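Local coordinates for polymerase cofactor VP35 (Reston ebolavirus, PDB 3L2A), which probably binds RNA and helps the virus evade the host interferon response, besides acting as a cofactor of the viral polymerase, at residues P102-P107 and R111-L116; I16-L21 and A27-V32; D46-E51 and I67-R72; K40-L45 and V73-D78. All coordinates share one frame; numbering follows the deposited sequence. Where two conformers were deposited one is given.

Contact 1 of 4, residues P102-P107 and R111-L116; sequences PAPPSP and RGWVCL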
loop_
_atom_site.group_PDB
_atom_site.type_symbol
_atom_site.label_atom_id
_atom_site.label_comp_id
_atom_site.label_asym_id
_atom_site.label_seq_id
_atom_site.Cartn_x
_atom_site.Cartn_y
_atom_site.Cartn_z
ATOM N N PRO A 102 -14.597 5.916 7.354
ATOM C CA PRO A 102 -15.457 6.083 6.173
ATOM C C PRO A 102 -14.685 6.761 5.047
ATOM O O PRO A 102 -13.986 7.737 5.294
ATOM C CB PRO A 102 -16.571 7.006 6.671
ATOM C CG PRO A 102 -16.655 6.744 8.132
ATOM C CD PRO A 102 -15.251 6.417 8.581
ATOM N N ALA A 103 -14.792 6.229 3.833
ATOM C CA ALA A 103 -14.100 6.808 2.687
ATOM C C ALA A 103 -14.678 8.180 2.319
ATOM O O ALA A 103 -15.897 8.340 2.273
ATOM C CB ALA A 103 -14.168 5.858 1.488
ATOM N N PRO A 104 -13.801 9.173 2.068
ATOM C CA PRO A 104 -14.219 10.466 1.539
ATOM C C PRO A 104 -14.520 10.308 0.044
ATOM O O PRO A 104 -14.238 9.243 -0.520
ATOM C CB PRO A 104 -12.981 11.342 1.763
ATOM C CG PRO A 104 -11.842 10.405 1.653
ATOM C CD PRO A 104 -12.339 9.112 2.268
ATOM N N PRO A 105 -15.089 11.344 -0.597
ATOM C CA PRO A 105 -15.412 11.207 -2.021
ATOM C C PRO A 105 -14.219 10.840 -2.918
ATOM O O PRO A 105 -14.337 9.922 -3.742
ATOM C CB PRO A 105 -15.983 12.582 -2.397
ATOM C CG PRO A 105 -15.600 13.502 -1.288
ATOM C CD PRO A 105 -15.509 12.656 -0.066
ATOM N N SER A 106 -13.089 11.533 -2.771
ATOM C CA SER A 106 -11.954 11.292 -3.658
ATOM C C SER A 106 -10.693 10.954 -2.864
ATOM O O SER A 106 -9.770 11.779 -2.785
ATOM C CB SER A 106 -11.720 12.486 -4.580
ATOM O OG SER A 106 -12.809 12.640 -5.467
ATOM N N PRO A 107 -10.652 9.742 -2.273
ATOM C CA PRO A 107 -9.512 9.369 -1.438
ATOM C C PRO A 107 -8.254 9.189 -2.284
ATOM O O PRO A 107 -8.313 8.661 -3.406
ATOM C CB PRO A 107 -9.948 8.036 -0.821
ATOM C CG PRO A 107 -10.879 7.470 -1.794
ATOM C CD PRO A 107 -11.632 8.643 -2.364
ATOM N N ARG A 111 -2.321 10.599 0.378
ATOM C CA ARG A 111 -2.818 11.124 1.649
ATOM C C ARG A 111 -3.027 10.025 2.703
ATOM O O ARG A 111 -3.502 10.297 3.798
ATOM C CB ARG A 111 -4.094 11.927 1.445
ATOM C CG ARG A 111 -3.887 13.148 0.582
ATOM C CD ARG A 111 -5.140 13.992 0.545
ATOM N NE ARG A 111 -4.949 15.212 -0.229
ATOM C CZ ARG A 111 -5.825 16.213 -0.273
ATOM N NH1 ARG A 111 -6.955 16.139 0.422
ATOM N NH2 ARG A 111 -5.571 17.290 -1.006
ATOM N N GLY A 112 -2.643 8.790 2.380
ATOM C CA GLY A 112 -2.650 7.714 3.375
ATOM C C GLY A 112 -3.739 6.664 3.161
ATOM O O GLY A 112 -3.818 5.706 3.907
ATOM N N TRP A 113 -4.561 6.830 2.129
ATOM C CA TRP A 113 -5.653 5.887 1.864
ATOM C C TRP A 113 -5.106 4.712 1.088
ATOM O O TRP A 113 -4.746 4.823 -0.102
ATOM C CB TRP A 113 -6.773 6.574 1.085
ATOM C CG TRP A 113 -7.413 7.675 1.880
ATOM C CD1 TRP A 113 -7.140 9.020 1.807
ATOM C CD2 TRP A 113 -8.416 7.521 2.883
ATOM N NE1 TRP A 113 -7.933 9.710 2.696
ATOM C CE2 TRP A 113 -8.719 8.815 3.377
ATOM C CE3 TRP A 113 -9.098 6.412 3.416
ATOM C CZ2 TRP A 113 -9.669 9.034 4.398
ATOM C CZ3 TRP A 113 -10.059 6.633 4.428
ATOM C CH2 TRP A 113 -10.327 7.932 4.900
ATOM N N VAL A 114 -5.000 3.584 1.761
ATOM C CA VAL A 114 -4.381 2.413 1.178
ATOM C C VAL A 114 -5.293 1.688 0.180
ATOM O O VAL A 114 -4.881 1.323 -0.927
ATOM C CB VAL A 114 -3.891 1.448 2.299
ATOM C CG1 VAL A 114 -3.235 0.181 1.704
ATOM C CG2 VAL A 114 -2.910 2.178 3.223
ATOM N N CYS A 115 -6.526 1.435 0.594
ATOM C CA CYS A 115 -7.465 0.727 -0.237
ATOM C C CYS A 115 -8.829 1.005 0.347
ATOM O O CYS A 115 -8.937 1.603 1.424
ATOM C CB CYS A 115 -7.153 -0.772 -0.255
ATOM S SG CYS A 115 -7.283 -1.600 1.375
ATOM N N LEU A 116 -9.855 0.593 -0.378
ATOM C CA LEU A 116 -11.233 0.775 0.069
ATOM C C LEU A 116 -11.867 -0.589 0.138
ATOM O O LEU A 116 -11.847 -1.327 -0.833
ATOM C CB LEU A 116 -11.986 1.632 -0.933
ATOM C CG LEU A 116 -11.329 2.945 -1.342
ATOM C CD1 LEU A 116 -12.185 3.644 -2.365
ATOM C CD2 LEU A 116 -11.123 3.847 -0.143
#
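This is a proline-on-tryptophan contact at the surface of the domain, between the loop that leaves strand 100-102 and the start of strand 113-118. Pro104 and Pro107 both lie over one face of the Trp113 indole. Each makes a CH-pi contact with a different ring. Pro104 CD sits over the six-membered ring, 3.6 Å from its centroid and 22° off the ring normal. Its closest ring atom is Trp113 CZ2, 3.4 Å from Pro104 CD. Pro107 CB takes the five-membered ring, 4.0 Å from that centroid, and comes within 3.7 Å of Trp113 CG. The Trp113 side chain sets CG beside its backbone N (chi1 -64°), with one indole face turned to the two prolines.

The domain pairs a helical bundle with a small mixed sheet, and this contact lies on the sheet side. Strand 113-118 is an inner strand of that sheet, paired with 124-128 on one flank and 83-85 on the other. Lys128 adds a cation-pi contact to the same indole, and Pro81 also touches it.

A smaller apolar patch lies beside the ring. Leu116 CD2 is 4.0 Å from Ala103 CB. The same methyl carbon, Leu116 CD2, is 4.0 Å from Pro107 CG. The side chains of Pro107 and Leu116 cross at about a right angle. Pro107 touches the indole with CB and the leucine with CG.

Contact 2 of 4, residues I16-L21 and A27-V32; sequences IMYDHL and AFHQLV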
loop_
_atom_site.group_PDB
_atom_site.type_symbol
_atom_site.label_atom_id
_atom_site.label_comp_id
_atom_site.label_asym_id
_atom_site.label_seq_id
_atom_site.Cartn_x
_atom_site.Cartn_y
_atom_site.Cartn_z
ATOM N N ILE A 16 10.914 -8.521 -0.489
ATOM C CA ILE A 16 11.848 -7.554 0.118
ATOM C C ILE A 16 11.126 -6.625 1.112
ATOM O O ILE A 16 11.618 -6.354 2.218
ATOM C CB ILE A 16 12.548 -6.690 -0.967
ATOM C CG1 ILE A 16 13.599 -7.536 -1.705
ATOM C CG2 ILE A 16 13.195 -5.435 -0.365
ATOM C CD1 ILE A 16 14.154 -6.871 -2.955
ATOM N N MET A 17 9.973 -6.113 0.702
ATOM C CA MET A 17 9.253 -5.154 1.559
ATOM C C MET A 17 8.692 -5.856 2.805
ATOM O O MET A 17 8.733 -5.302 3.923
ATOM C CB MET A 17 8.162 -4.434 0.764
ATOM C CG MET A 17 8.750 -3.502 -0.294
ATOM S SD MET A 17 7.420 -2.785 -1.261
ATOM C CE MET A 17 8.301 -1.435 -2.066
ATOM N N TYR A 18 8.162 -7.070 2.634
ATOM C CA TYR A 18 7.660 -7.854 3.780
ATOM C C TYR A 18 8.765 -8.243 4.754
ATOM O O TYR A 18 8.530 -8.365 5.961
ATOM C CB TYR A 18 6.945 -9.126 3.317
ATOM C CG TYR A 18 5.462 -9.021 3.057
ATOM C CD1 TYR A 18 4.898 -7.876 2.522
ATOM C CD2 TYR A 18 4.619 -10.107 3.319
ATOM C CE1 TYR A 18 3.535 -7.795 2.254
ATOM C CE2 TYR A 18 3.247 -10.034 3.062
ATOM C CZ TYR A 18 2.713 -8.868 2.533
ATOM O OH TYR A 18 1.365 -8.795 2.247
ATOM N N ASP A 19 9.976 -8.420 4.240
ATOM C CA ASP A 19 11.123 -8.874 5.034
ATOM C C ASP A 19 11.439 -7.919 6.177
ATOM O O ASP A 19 11.959 -8.329 7.213
ATOM C CB ASP A 19 12.365 -9.029 4.124
ATOM C CG ASP A 19 12.458 -10.403 3.469
ATOM O OD1 ASP A 19 11.667 -11.316 3.789
ATOM O OD2 ASP A 19 13.347 -10.572 2.601
ATOM N N HIS A 20 11.176 -6.629 6.005
ATOM C CA HIS A 20 11.469 -5.715 7.094
ATOM C C HIS A 20 10.245 -5.011 7.685
ATOM O O HIS A 20 10.371 -3.944 8.282
ATOM C CB HIS A 20 12.592 -4.731 6.735
ATOM C CG HIS A 20 13.966 -5.307 6.894
ATOM N ND1 HIS A 20 14.527 -5.563 8.128
ATOM C CD2 HIS A 20 14.895 -5.670 5.976
ATOM C CE1 HIS A 20 15.738 -6.066 7.963
ATOM N NE2 HIS A 20 15.985 -6.142 6.667
ATOM N N LEU A 21 9.070 -5.624 7.542
ATOM C CA LEU A 21 7.898 -5.186 8.319
ATOM C C LEU A 21 7.600 -6.077 9.533
ATOM O O LEU A 21 7.636 -7.310 9.428
ATOM C CB LEU A 21 6.649 -5.161 7.433
ATOM C CG LEU A 21 6.590 -4.116 6.311
ATOM C CD1 LEU A 21 5.354 -4.345 5.469
ATOM C CD2 LEU A 21 6.564 -2.658 6.879
ATOM N N ALA A 27 -1.566 -2.632 8.114
ATOM C CA ALA A 27 -1.959 -1.716 7.065
ATOM C C ALA A 27 -0.789 -1.542 6.074
ATOM O O ALA A 27 -0.997 -1.287 4.891
ATOM C CB ALA A 27 -2.402 -0.361 7.655
ATOM N N PHE A 28 0.434 -1.712 6.570
ATOM C CA PHE A 28 1.619 -1.601 5.699
ATOM C C PHE A 28 1.816 -2.821 4.824
ATOM O O PHE A 28 2.302 -2.695 3.681
ATOM C CB PHE A 28 2.861 -1.276 6.532
ATOM C CG PHE A 28 2.829 0.117 7.067
ATOM C CD1 PHE A 28 3.163 1.196 6.248
ATOM C CD2 PHE A 28 2.379 0.361 8.370
ATOM C CE1 PHE A 28 3.107 2.520 6.714
ATOM C CE2 PHE A 28 2.301 1.665 8.846
ATOM C CZ PHE A 28 2.656 2.751 8.037
ATOM N N HIS A 29 1.453 -3.998 5.336
ATOM C CA HIS A 29 1.423 -5.186 4.470
ATOM C C HIS A 29 0.434 -4.969 3.340
ATOM O O HIS A 29 0.740 -5.256 2.181
ATOM C CB HIS A 29 1.061 -6.415 5.273
ATOM C CG HIS A 29 2.162 -6.858 6.187
ATOM N ND1 HIS A 29 2.275 -6.414 7.486
ATOM C CD2 HIS A 29 3.185 -7.721 5.992
ATOM C CE1 HIS A 29 3.328 -6.981 8.053
ATOM N NE2 HIS A 29 3.908 -7.770 7.160
ATOM N N GLN A 30 -0.739 -4.422 3.670
ATOM C CA GLN A 30 -1.734 -4.145 2.630
ATOM C C GLN A 30 -1.192 -3.106 1.643
ATOM O O GLN A 30 -1.355 -3.248 0.409
ATOM C CB GLN A 30 -3.070 -3.691 3.223
ATOM C CG GLN A 30 -4.148 -3.528 2.172
ATOM C CD GLN A 30 -4.495 -4.827 1.468
ATOM O OE1 GLN A 30 -4.317 -4.958 0.247
ATOM N NE2 GLN A 30 -4.973 -5.797 2.230
ATOM N N LEU A 31 -0.513 -2.086 2.180
ATOM C CA LEU A 31 0.110 -1.061 1.318
ATOM C C LEU A 31 1.148 -1.625 0.370
ATOM O O LEU A 31 1.182 -1.218 -0.790
ATOM C CB LEU A 31 0.673 0.092 2.152
ATOM C CG LEU A 31 1.216 1.281 1.346
ATOM C CD1 LEU A 31 0.237 1.880 0.317
ATOM C CD2 LEU A 31 1.725 2.324 2.303
ATOM N N VAL A 32 1.967 -2.579 0.834
ATOM C CA VAL A 32 2.954 -3.237 -0.047
ATOM C C VAL A 32 2.219 -3.901 -1.212
ATOM O O VAL A 32 2.618 -3.774 -2.355
ATOM C CB VAL A 32 3.743 -4.273 0.742
ATOM C CG1 VAL A 32 4.507 -5.280 -0.199
ATOM C CG2 VAL A 32 4.728 -3.569 1.712
HETATM O O HOH W 1 6.337 -9.068 7.480
#
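Tyr18 and His29 form an edge-to-face aromatic pair where the end of helix 10-19 and the residues just after it pack on helix 27-41. The imidazole edge points at the phenol face, with the planes at 84° and the centroids 4.7 Å apart. His29 CD2 lies over the centre of the Tyr18 ring. Leu21 CD1 lies over one face of the imidazole in a CH-pi contact, 4.0 Å from the His29 centroid and almost on the ring normal.

The apolar contacts centre on Val32. Its CG1 stands anti to the backbone N (chi1 164°) and reaches Tyr18 CE1 at 3.6 Å. The other branch, Val32 CG2, is 3.7 Å from Met17 CB and also touches Leu21 CD1. Leu21 CD2 rests against Phe28 CB.

The polar link is a water near the imidazole plane. It lies 2.8 Å from His29 NE2, 2.8 Å from Tyr18 O and 2.9 Å from Leu21 O. Thr26 OG1 hydrogen-bonds His29 ND1, and Tyr18 OH has a weak bond to Gln33 NE2.

Both imidazole nitrogens therefore have polar partners, which probably fixes the rotation of this buried ring within the helical bundle of VP35.

Contact 3 of 4, residues D46-E51 and I67-R72; sequences DTIHAE and IQITKR. With ACY (acetic acid), chain C.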
loop_
_atom_site.group_PDB
_atom_site.type_symbol
_atom_site.label_atom_id
_atom_site.label_comp_id
_atom_site.label_asym_id
_atom_site.label_seq_id
_atom_site.Cartn_x
_atom_site.Cartn_y
_atom_site.Cartn_z
ATOM N N ASP A 46 10.644 -1.014 -10.730
ATOM C CA ASP A 46 12.045 -0.664 -10.469
ATOM C C ASP A 46 12.215 0.759 -9.966
ATOM O O ASP A 46 13.144 1.048 -9.194
ATOM C CB ASP A 46 12.862 -0.943 -11.736
ATOM C CG ASP A 46 12.852 -2.412 -12.072
ATOM O OD1 ASP A 46 13.148 -3.203 -11.157
ATOM O OD2 ASP A 46 12.561 -2.764 -13.223
ATOM N N THR A 47 11.314 1.647 -10.383
ATOM C CA THR A 47 11.274 2.992 -9.797
ATOM C C THR A 47 10.886 2.926 -8.312
ATOM O O THR A 47 11.500 3.557 -7.466
ATOM C CB THR A 47 10.264 3.843 -10.564
ATOM O OG1 THR A 47 10.691 3.965 -11.937
ATOM C CG2 THR A 47 10.163 5.239 -9.981
ATOM N N ILE A 48 9.842 2.166 -8.024
ATOM C CA ILE A 48 9.386 1.975 -6.636
ATOM C C ILE A 48 10.499 1.348 -5.764
ATOM O O ILE A 48 10.775 1.792 -4.662
ATOM C CB ILE A 48 8.128 1.107 -6.656
ATOM C CG1 ILE A 48 6.969 1.898 -7.263
ATOM C CG2 ILE A 48 7.781 0.611 -5.242
ATOM C CD1 ILE A 48 5.744 1.001 -7.660
ATOM N N HIS A 49 11.158 0.336 -6.303
ATOM C CA HIS A 49 12.250 -0.333 -5.601
ATOM C C HIS A 49 13.377 0.653 -5.311
ATOM O O HIS A 49 13.925 0.661 -4.214
ATOM C CB HIS A 49 12.708 -1.543 -6.429
ATOM C CG HIS A 49 13.825 -2.331 -5.807
ATOM N ND1 HIS A 49 14.795 -2.953 -6.564
ATOM C CD2 HIS A 49 14.105 -2.631 -4.516
ATOM C CE1 HIS A 49 15.640 -3.585 -5.766
ATOM N NE2 HIS A 49 15.254 -3.393 -4.516
ATOM N N ALA A 50 13.689 1.497 -6.293
ATOM C CA ALA A 50 14.773 2.490 -6.158
ATOM C C ALA A 50 14.443 3.461 -5.037
ATOM O O ALA A 50 15.279 3.803 -4.226
ATOM C CB ALA A 50 14.938 3.257 -7.473
ATOM N N GLU A 51 13.199 3.931 -5.031
ATOM C CA GLU A 51 12.776 4.877 -3.985
ATOM C C GLU A 51 12.755 4.223 -2.597
ATOM O O GLU A 51 13.098 4.855 -1.580
ATOM C CB GLU A 51 11.410 5.434 -4.361
ATOM C CG GLU A 51 11.519 6.402 -5.510
ATOM C CD GLU A 51 12.163 7.713 -5.116
ATOM O OE1 GLU A 51 12.458 7.915 -3.914
ATOM O OE2 GLU A 51 12.366 8.547 -6.019
ATOM N N ILE A 67 5.409 5.129 2.866
ATOM C CA ILE A 67 4.706 6.414 2.766
ATOM C C ILE A 67 5.374 7.325 1.730
ATOM O O ILE A 67 4.712 7.930 0.889
ATOM C CB ILE A 67 4.632 7.115 4.141
ATOM C CG1 ILE A 67 3.734 6.314 5.092
ATOM C CG2 ILE A 67 4.134 8.575 4.002
ATOM C CD1 ILE A 67 3.726 6.855 6.532
ATOM N N GLN A 68 6.701 7.387 1.770
ATOM C CA GLN A 68 7.419 8.261 0.856
ATOM C C GLN A 68 7.215 7.849 -0.596
ATOM O O GLN A 68 7.083 8.711 -1.470
ATOM C CB GLN A 68 8.894 8.343 1.257
ATOM C CG GLN A 68 9.105 8.986 2.642
ATOM C CD GLN A 68 8.610 10.421 2.778
ATOM O OE1 GLN A 68 7.415 10.678 2.959
ATOM N NE2 GLN A 68 9.544 11.364 2.777
ATOM N N ILE A 69 7.172 6.544 -0.857
ATOM C CA ILE A 69 6.855 6.048 -2.211
ATOM C C ILE A 69 5.557 6.649 -2.698
ATOM O O ILE A 69 5.484 7.160 -3.827
ATOM C CB ILE A 69 6.818 4.497 -2.296
ATOM C CG1 ILE A 69 8.243 3.926 -2.176
ATOM C CG2 ILE A 69 6.097 4.021 -3.597
ATOM C CD1 ILE A 69 8.319 2.424 -1.740
ATOM N N THR A 70 4.538 6.630 -1.853
ATOM C CA THR A 70 3.194 7.110 -2.276
ATOM C C THR A 70 3.199 8.600 -2.605
ATOM O O THR A 70 2.428 9.054 -3.450
ATOM C CB THR A 70 2.097 6.802 -1.259
ATOM O OG1 THR A 70 2.268 7.574 -0.062
ATOM C CG2 THR A 70 2.075 5.290 -0.933
ATOM N N LYS A 71 4.114 9.323 -1.969
ATOM C CA LYS A 71 4.263 10.771 -2.151
ATOM C C LYS A 71 5.207 11.167 -3.297
ATOM O O LYS A 71 5.035 12.224 -3.923
ATOM C CB LYS A 71 4.771 11.377 -0.836
ATOM C CG LYS A 71 3.707 11.347 0.273
ATOM C CD LYS A 71 4.310 11.514 1.667
ATOM C CE LYS A 71 5.004 12.847 1.867
ATOM N NZ LYS A 71 5.763 12.840 3.177
ATOM N N ARG A 72 6.213 10.346 -3.562
ATOM C CA ARG A 72 7.235 10.742 -4.526
ATOM C C ARG A 72 6.888 10.284 -5.937
ATOM O O ARG A 72 7.104 11.020 -6.898
ATOM C CB ARG A 72 8.612 10.228 -4.104
ATOM C CG ARG A 72 9.094 10.824 -2.795
ATOM C CD ARG A 72 10.495 10.372 -2.432
ATOM N NE ARG A 72 10.859 10.863 -1.104
ATOM C CZ ARG A 72 11.750 10.296 -0.299
ATOM N NH1 ARG A 72 12.406 9.203 -0.666
ATOM N NH2 ARG A 72 11.990 10.840 0.883
HETATM C C ACY C . 15.811 -3.218 -1.294
HETATM O O ACY C . 14.820 -2.703 -1.844
HETATM O OXT ACY C . 16.611 -3.977 -1.898
HETATM C CH3 ACY C . 15.994 -2.870 0.158
#
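Glu51 bends at chi2 (-72°) and Arg72, in the conformer given, stays extended from CG to NE, and their ends meet. Both side chains start out toward the opposite helix. The resulting salt bridge is long and rests on one of two Arg72 conformers, so it is tentative. In it Arg72 NH1 is 3.5 Å from Glu51 OE1. The hydrogen bond is weak, though fairly straight. Glu51 OE1 lies at the guanidinium edge, near its plane, while the carboxylate plane is turned 60° from it. The same oxygen, Glu51 OE1, is also 3.5 Å from Arg72 CD. In this conformer Gln68 CB lies over one face of the guanidinium. Gln68 OE1 accepts a bond of 2.7 Å from Lys71 NZ.

Next to this polar pair the contact is aliphatic. Ile69 CD1 approaches Ile48 CG2 at 4.0 Å, and the two side chains cross at about a right angle. Ile69 CD1 also lies 3.9 Å from Ile48 O. Ile69 CG1 touches Glu51 CB.

On another side of helix 45-57, an acetic acid molecule, probably from the crystallisation liquor, is modelled beside His49, but its placement is doubtful.

The axes of segments 46-51 and 67-72 approach to 9.9 Å. Their N-to-C directions make 127°, an oblique crossing between neighbours in the helical bundle of VP35. Met17 of helix 10-19 and Phe76 of helix 75-78 each pack against both Ile48 and Ile69, and Ile35 of helix 27-41 also reaches Ile48.

Contact 4 of 4, residues K40-L45 and V73-D78; sequences KDNNLL and VPIFQD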
loop_
_atom_site.group_PDB
_atom_site.type_symbol
_atom_site.label_atom_id
_atom_site.label_comp_id
_atom_site.label_asym_id
_atom_site.label_seq_id
_atom_site.Cartn_x
_atom_site.Cartn_y
_atom_site.Cartn_z
ATOM N N LYS A 40 3.371 -3.134 -10.850
ATOM C CA LYS A 40 3.396 -4.155 -11.898
ATOM C C LYS A 40 2.567 -3.697 -13.099
ATOM O O LYS A 40 3.045 -3.785 -14.251
ATOM C CB LYS A 40 2.887 -5.482 -11.348
ATOM C CG LYS A 40 2.897 -6.625 -12.365
ATOM C CD LYS A 40 2.559 -7.958 -11.713
ATOM C CE LYS A 40 2.800 -9.077 -12.713
ATOM N NZ LYS A 40 1.710 -9.127 -13.736
ATOM N N ASP A 41 1.349 -3.203 -12.829
ATOM C CA ASP A 41 0.400 -2.809 -13.892
ATOM C C ASP A 41 0.868 -1.622 -14.747
ATOM O O ASP A 41 0.448 -1.484 -15.909
ATOM C CB ASP A 41 -0.996 -2.543 -13.295
ATOM C CG ASP A 41 -1.613 -3.780 -12.657
ATOM O OD1 ASP A 41 -1.112 -4.902 -12.886
ATOM O OD2 ASP A 41 -2.608 -3.632 -11.905
ATOM N N ASN A 42 1.787 -0.814 -14.202
ATOM C CA ASN A 42 2.252 0.420 -14.838
ATOM C C ASN A 42 3.746 0.448 -15.158
ATOM O O ASN A 42 4.308 1.503 -15.513
ATOM C CB ASN A 42 1.852 1.596 -13.962
ATOM C CG ASN A 42 0.355 1.766 -13.920
ATOM O OD1 ASN A 42 -0.233 2.236 -14.893
ATOM N ND2 ASN A 42 -0.276 1.332 -12.823
ATOM N N ASN A 43 4.370 -0.728 -15.046
ATOM C CA ASN A 43 5.787 -0.928 -15.353
ATOM C C ASN A 43 6.708 -0.008 -14.546
ATOM O O ASN A 43 7.704 0.519 -15.064
ATOM C CB ASN A 43 6.050 -0.835 -16.866
ATOM C CG ASN A 43 5.261 -1.865 -17.640
ATOM O OD1 ASN A 43 5.329 -3.064 -17.346
ATOM N ND2 ASN A 43 4.479 -1.407 -18.620
ATOM N N LEU A 44 6.394 0.125 -13.257
ATOM C CA LEU A 44 7.131 1.037 -12.352
ATOM C C LEU A 44 7.778 0.323 -11.163
ATOM O O LEU A 44 8.196 0.986 -10.211
ATOM C CB LEU A 44 6.170 2.146 -11.862
ATOM C CG LEU A 44 5.831 3.168 -12.965
ATOM C CD1 LEU A 44 4.722 4.057 -12.497
ATOM C CD2 LEU A 44 7.075 4.035 -13.279
ATOM N N LEU A 45 7.861 -1.011 -11.184
ATOM C CA LEU A 45 8.436 -1.709 -10.024
ATOM C C LEU A 45 9.851 -1.282 -9.696
ATOM O O LEU A 45 10.240 -1.258 -8.527
ATOM C CB LEU A 45 8.437 -3.224 -10.236
ATOM C CG LEU A 45 7.029 -3.831 -10.213
ATOM C CD1 LEU A 45 7.115 -5.273 -10.772
ATOM C CD2 LEU A 45 6.450 -3.819 -8.795
ATOM N N VAL A 73 6.334 9.078 -6.048
ATOM C CA VAL A 73 6.178 8.423 -7.335
ATOM C C VAL A 73 4.830 8.820 -7.937
ATOM O O VAL A 73 3.793 8.492 -7.355
ATOM C CB VAL A 73 6.322 6.885 -7.194
ATOM C CG1 VAL A 73 6.241 6.218 -8.550
ATOM C CG2 VAL A 73 7.658 6.513 -6.500
ATOM N N PRO A 74 4.833 9.544 -9.081
ATOM C CA PRO A 74 3.613 10.131 -9.635
ATOM C C PRO A 74 2.412 9.238 -9.812
ATOM O O PRO A 74 1.272 9.735 -9.721
ATOM C CB PRO A 74 4.062 10.617 -11.021
ATOM C CG PRO A 74 5.433 11.004 -10.840
ATOM C CD PRO A 74 6.019 9.959 -9.871
ATOM N N ILE A 75 2.634 7.957 -10.106
ATOM C CA ILE A 75 1.513 7.030 -10.355
ATOM C C ILE A 75 0.520 6.983 -9.198
ATOM O O ILE A 75 -0.657 6.758 -9.421
ATOM C CB ILE A 75 1.995 5.577 -10.705
ATOM C CG1 ILE A 75 0.869 4.748 -11.339
ATOM C CG2 ILE A 75 2.626 4.849 -9.496
ATOM C CD1 ILE A 75 0.464 5.243 -12.709
ATOM N N PHE A 76 0.995 7.238 -7.981
ATOM C CA PHE A 76 0.149 7.148 -6.788
ATOM C C PHE A 76 -0.732 8.356 -6.595
ATOM O O PHE A 76 -1.610 8.353 -5.748
ATOM C CB PHE A 76 0.979 6.788 -5.544
ATOM C CG PHE A 76 1.615 5.454 -5.666
ATOM C CD1 PHE A 76 0.831 4.305 -5.624
ATOM C CD2 PHE A 76 2.996 5.335 -5.881
ATOM C CE1 PHE A 76 1.400 3.047 -5.762
ATOM C CE2 PHE A 76 3.567 4.077 -6.028
ATOM C CZ PHE A 76 2.784 2.945 -5.969
ATOM N N GLN A 77 -0.517 9.357 -7.442
ATOM C CA GLN A 77 -1.441 10.465 -7.592
ATOM C C GLN A 77 -2.388 10.224 -8.778
ATOM O O GLN A 77 -3.502 10.739 -8.789
ATOM C CB GLN A 77 -0.663 11.778 -7.747
ATOM C CG GLN A 77 -0.101 12.269 -6.427
ATOM C CD GLN A 77 1.145 13.096 -6.598
ATOM O OE1 GLN A 77 2.136 12.634 -7.181
ATOM N NE2 GLN A 77 1.116 14.326 -6.089
ATOM N N ASP A 78 -1.933 9.431 -9.753
ATOM C CA ASP A 78 -2.647 9.174 -11.011
ATOM C C ASP A 78 -3.759 8.121 -10.810
ATOM O O ASP A 78 -4.704 8.061 -11.593
ATOM C CB ASP A 78 -1.700 8.625 -12.117
ATOM C CG ASP A 78 -0.548 9.597 -12.548
ATOM O OD1 ASP A 78 -0.606 10.830 -12.302
ATOM O OD2 ASP A 78 0.426 9.086 -13.186
#
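Ile75 meets Leu44 and Asn42 with separate parts of its side chain, at an end of the helical bundle of VP35. Two connections come together here. One is the turn between helices 27-41 and 45-57, and the other is the turn between helices 62-72 and 75-78.

Leu44 crosses Ile75 at a slant. It makes its contact through one methyl, with Leu44 CD1 3.6 Å from Ile75 CB. The same methyl, Leu44 CD1, is 3.7 Å from Ile75 CG2. Leu44 is the N-cap residue of helix 45-57, so its side chain joins the start of that helix to Ile75.

The longer branch of Ile75 goes to Asn42. Ile75 CG1 stands opposite the backbone N (chi1 -164°), and chi2 of 67° then turns CD1 against the amide group. This is a van der Waals contact with a polar group. The amide has its own polar partner, since Asn42 ND2 donates a hydrogen bond to Ile38 O, one turn back in helix 27-41. That bond probably helps to fix the amide beside the isoleucine. Asn42 is also where the backbone leaves helical geometry at the end of helix 27-41.

Ile75 CG2 lies over a face of the Phe76 ring, 3.6 Å above its plane and offset toward the rim. Phe76 itself packs inward on Ile35, Ile38 and Ile48. Ile38 also touches Ile75. At the amide, the nearest approach is Ile75 CD1 to Asn42 CG, at 3.7 Å.

In the fold
Contacts 2, 3 and 4 belong to the helical bundle, and contact 1 belongs to the sheet. Contacts 2 and 3 are partly buried. Contacts 1 and 4 lie at the surface. Contacts 2 and 4 share helix 27-41 but do not touch. Contact 3 touches both: Met17 joins it to contact 2, and Phe76 joins it to contact 4. It is also nested in the loop that contact 4 closes. Val114 and Cys115 join contact 1 to contact 2 through Gln30 and Leu31, which ties sheet to bundle. Contact 1 sets prolines over an indole face, contact 2 mixes rings with a water, contact 3 adds a weak charge pair, and contact 4 sets an isoleucine against a leucine methyl and an amide.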